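Exodeoxyribonuclease III (Neisseria meningitidis, PDB 2JC4) probably acts as a metal-dependent DNA repair nuclease of the AP/ExoA family, removing nucleotides from the 3' ends of double-stranded DNA. Local coordinates at residues A[78-83]-A[121-126]. Residues are numbered along the deposited sequence; the frame is centred on the assembly and turned at random.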
ATOM      1  N   PHE A  78       8.312 -12.288  -6.189  1.00 15.91           N
ATOM      2  CA  PHE A  78       8.288 -11.071  -7.018  1.00 15.69           C
ATOM      3  C   PHE A  78       7.249 -11.209  -8.075  1.00 15.71           C
ATOM      4  O   PHE A  78       7.168 -12.249  -8.747  1.00 15.81           O
ATOM      5  CB  PHE A  78       9.651 -10.793  -7.687  1.00 16.19           C
ATOM      6  CG  PHE A  78      10.766 -10.547  -6.695  1.00 17.22           C
ATOM      7  CD1 PHE A  78      11.003  -9.268  -6.192  1.00 17.92           C
ATOM      8  CD2 PHE A  78      11.557 -11.599  -6.246  1.00 16.46           C
ATOM      9  CE1 PHE A  78      12.044  -9.049  -5.277  1.00 16.94           C
ATOM     10  CE2 PHE A  78      12.569 -11.387  -5.311  1.00 19.10           C
ATOM     11  CZ  PHE A  78      12.806 -10.110  -4.834  1.00 17.77           C
ATOM     12  N   GLY A  79       6.463 -10.151  -8.250  1.00 15.70           N
ATOM     13  CA  GLY A  79       5.592 -10.024  -9.409  1.00 16.06           C
ATOM     14  C   GLY A  79       4.352 -10.885  -9.320  1.00 16.24           C
ATOM     15  O   GLY A  79       4.004 -11.404  -8.230  1.00 16.57           O
ATOM     16  N   LEU A  80       3.720 -11.072 -10.486  1.00 15.50           N
ATOM     17  CA  LEU A  80       2.450 -11.804 -10.605  1.00 15.12           C
ATOM     18  C   LEU A  80       2.551 -12.926 -11.642  1.00 15.24           C
ATOM     19  O   LEU A  80       2.845 -12.650 -12.847  1.00 15.33           O
ATOM     20  CB  LEU A  80       1.303 -10.854 -11.009  1.00 15.14           C
ATOM     21  CG  LEU A  80       1.002  -9.699 -10.045  1.00 14.09           C
ATOM     22  CD1 LEU A  80       0.163  -8.628 -10.731  1.00 13.52           C
ATOM     23  CD2 LEU A  80       0.373 -10.230  -8.732  1.00 14.75           C
ATOM     24  N   PRO A  81       2.315 -14.185 -11.205  1.00 15.73           N
ATOM     25  CA  PRO A  81       2.359 -15.332 -12.150  1.00 16.27           C
ATOM     26  C   PRO A  81       1.452 -15.230 -13.377  1.00 17.25           C
ATOM     27  O   PRO A  81       1.801 -15.753 -14.451  1.00 17.28           O
ATOM     28  CB  PRO A  81       1.913 -16.518 -11.283  1.00 16.49           C
ATOM     29  CG  PRO A  81       2.431 -16.149  -9.895  1.00 16.11           C
ATOM     30  CD  PRO A  81       2.081 -14.642  -9.817  1.00 15.29           C
ATOM     31  N   ALA A  82       0.288 -14.601 -13.224  1.00 16.88           N
ATOM     32  CA  ALA A  82      -0.627 -14.421 -14.343  1.00 18.08           C
ATOM     33  C   ALA A  82      -0.238 -13.248 -15.237  1.00 18.94           C
ATOM     34  O   ALA A  82      -0.850 -13.045 -16.270  1.00 20.12           O
ATOM     35  CB  ALA A  82      -2.094 -14.265 -13.853  1.00 18.25           C
ATOM     36  N   LEU A  83       0.753 -12.460 -14.840  1.00 19.30           N
ATOM     37  CA  LEU A  83       1.268 -11.374 -15.678  1.00 20.01           C
ATOM     38  C   LEU A  83       2.800 -11.384 -15.590  1.00 20.55           C
ATOM     39  O   LEU A  83       3.437 -10.392 -15.146  1.00 20.17           O
ATOM     40  CB  LEU A  83       0.663 -10.035 -15.227  1.00 21.04           C
ATOM     41  CG  LEU A  83       0.511  -8.906 -16.250  1.00 22.61           C
ATOM     42  CD1 LEU A  83      -0.465  -9.257 -17.389  1.00 23.28           C
ATOM     43  CD2 LEU A  83       0.045  -7.662 -15.497  1.00 22.77           C
ATOM     44  N   GLU A 121      -7.047  -2.758 -15.344  1.00 12.08           N
ATOM     45  CA  GLU A 121      -8.011  -3.867 -15.278  1.00 13.59           C
ATOM     46  C   GLU A 121      -7.298  -5.209 -15.325  1.00 13.78           C
ATOM     47  O   GLU A 121      -7.581  -6.085 -14.527  1.00 13.66           O
ATOM     48  CB  GLU A 121      -9.031  -3.762 -16.423  1.00 14.81           C
ATOM     49  CG  GLU A 121     -10.095  -4.874 -16.466  1.00 16.54           C
ATOM     50  CD  GLU A 121     -11.026  -4.730 -17.666  1.00 22.43           C
ATOM     51  OE1 GLU A 121     -10.739  -3.958 -18.598  1.00 22.65           O
ATOM     52  OE2 GLU A 121     -12.068  -5.392 -17.656  1.00 26.43           O
ATOM     53  N   GLN A 122      -6.373  -5.375 -16.272  1.00 13.99           N
ATOM     54  CA  GLN A 122      -5.740  -6.693 -16.459  1.00 14.72           C
ATOM     55  C   GLN A 122      -4.830  -6.994 -15.262  1.00 13.97           C
ATOM     56  O   GLN A 122      -4.686  -8.155 -14.847  1.00 14.14           O
ATOM     57  CB  GLN A 122      -4.902  -6.689 -17.741  1.00 15.46           C
ATOM     58  CG  GLN A 122      -5.682  -6.293 -19.037  1.00 21.56           C
ATOM     59  CD  GLN A 122      -4.753  -5.980 -20.246  1.00 27.46           C
ATOM     60  OE1 GLN A 122      -3.710  -5.313 -20.117  1.00 30.72           O
ATOM     61  NE2 GLN A 122      -5.150  -6.460 -21.427  1.00 30.98           N
ATOM     62  N   TRP A 123      -4.184  -5.950 -14.757  1.00 12.83           N
ATOM     63  CA  TRP A 123      -3.239  -6.049 -13.648  1.00 12.45           C
ATOM     64  C   TRP A 123      -4.014  -6.456 -12.368  1.00 12.83           C
ATOM     65  O   TRP A 123      -3.610  -7.361 -11.631  1.00 10.99           O
ATOM     66  CB  TRP A 123      -2.473  -4.716 -13.491  1.00 11.83           C
ATOM     67  CG  TRP A 123      -1.380  -4.777 -12.479  1.00 13.01           C
ATOM     68  CD1 TRP A 123      -0.051  -5.069 -12.701  1.00 12.89           C
ATOM     69  CD2 TRP A 123      -1.520  -4.579 -11.084  1.00 12.35           C
ATOM     70  NE1 TRP A 123       0.644  -5.039 -11.508  1.00 13.48           N
ATOM     71  CE2 TRP A 123      -0.247  -4.769 -10.501  1.00 14.75           C
ATOM     72  CE3 TRP A 123      -2.604  -4.297 -10.255  1.00 14.14           C
ATOM     73  CZ2 TRP A 123      -0.035  -4.667  -9.134  1.00 12.65           C
ATOM     74  CZ3 TRP A 123      -2.378  -4.185  -8.888  1.00 13.54           C
ATOM     75  CH2 TRP A 123      -1.107  -4.358  -8.354  1.00 13.87           C
ATOM     76  N   PHE A 124      -5.137  -5.798 -12.097  1.00 12.04           N
ATOM     77  CA  PHE A 124      -5.948  -6.216 -10.940  1.00 11.94           C
ATOM     78  C   PHE A 124      -6.472  -7.662 -11.020  1.00 12.62           C
ATOM     79  O   PHE A 124      -6.575  -8.364  -9.983  1.00 13.09           O
ATOM     80  CB  PHE A 124      -7.084  -5.221 -10.694  1.00 12.60           C
ATOM     81  CG  PHE A 124      -6.707  -4.112  -9.739  1.00 11.39           C
ATOM     82  CD1 PHE A 124      -6.105  -2.932 -10.206  1.00  9.37           C
ATOM     83  CD2 PHE A 124      -6.920  -4.268  -8.375  1.00 11.74           C
ATOM     84  CE1 PHE A 124      -5.735  -1.907  -9.349  1.00  8.37           C
ATOM     85  CE2 PHE A 124      -6.547  -3.236  -7.478  1.00 12.57           C
ATOM     86  CZ  PHE A 124      -5.974  -2.054  -7.959  1.00  9.44           C
ATOM     87  N   ALA A 125      -6.820  -8.098 -12.236  1.00 12.31           N
ATOM     88  CA  ALA A 125      -7.281  -9.470 -12.457  1.00 13.68           C
ATOM     89  C   ALA A 125      -6.145 -10.405 -12.085  1.00 12.43           C
ATOM     90  O   ALA A 125      -6.361 -11.452 -11.446  1.00 13.23           O
ATOM     91  CB  ALA A 125      -7.649  -9.676 -13.923  1.00 13.70           C
ATOM     92  N   ALA A 126      -4.934 -10.047 -12.510  1.00 12.67           N
ATOM     93  CA  ALA A 126      -3.759 -10.880 -12.207  1.00 12.72           C
ATOM     94  C   ALA A 126      -3.460 -10.866 -10.697  1.00 13.22           C
ATOM     95  O   ALA A 126      -3.084 -11.883 -10.113  1.00 13.82           O
ATOM     96  CB  ALA A 126      -2.541 -10.439 -13.015  1.00 12.44           C
TER
HETATM   97  O   HOH W   1      -0.999 -13.683 -10.736  1.00 17.16           O
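With CG anti to the backbone N (chi1 -174°), W123 swings its indole out from helix 115-135 to meet L80, whose CG stands anti to its own carbonyl carbon (chi1 -60°) and whose extended CD1 then comes to lie over one face of the ring. The contact joins the type I beta turn L80-L83, in the loop between strands 76-78 and 91-96, to a helix of the DNase I-like fold. L80 CD1 makes a CH-pi contact, 4.0 Å from the centroid of the five-membered ring of W123 and 22° off its normal. It is displaced toward the rim, where the nearest ring atom is W123 NE1, 3.7 Å from L80 CD1. L83, at the other end of the turn, reaches the same pyrrole part obliquely: its CD2 lies 3.8 Å from W123 CD1, and both leucines cross the indole at about a right angle.

Three residues further along the helix, A126 points its methyl at the turn. A126 CB is 3.9 Å from A82 CB, and also touches L83 CB and L80 CD1: three of the four turn residues, L80, A82 and L83, converge on this one methyl. Two alanines facing each other let the backbones approach, A82 CA lying 5.2 Å from A126 CA. The turn is closed by its own hydrogen bond from L83 N to L80 O. Around this patch, L127 and F130 extend the helix surface against L80, while V91, R90 and C106 also touch W123. The indole side chain lies about 7 Å from that of Y105, a predicted active-site residue, which would put this packing near the presumed catalytic region. The polar link is a single water, which accepts from A82 N at 2.9 Å and donates to A126 O at 2.8 Å.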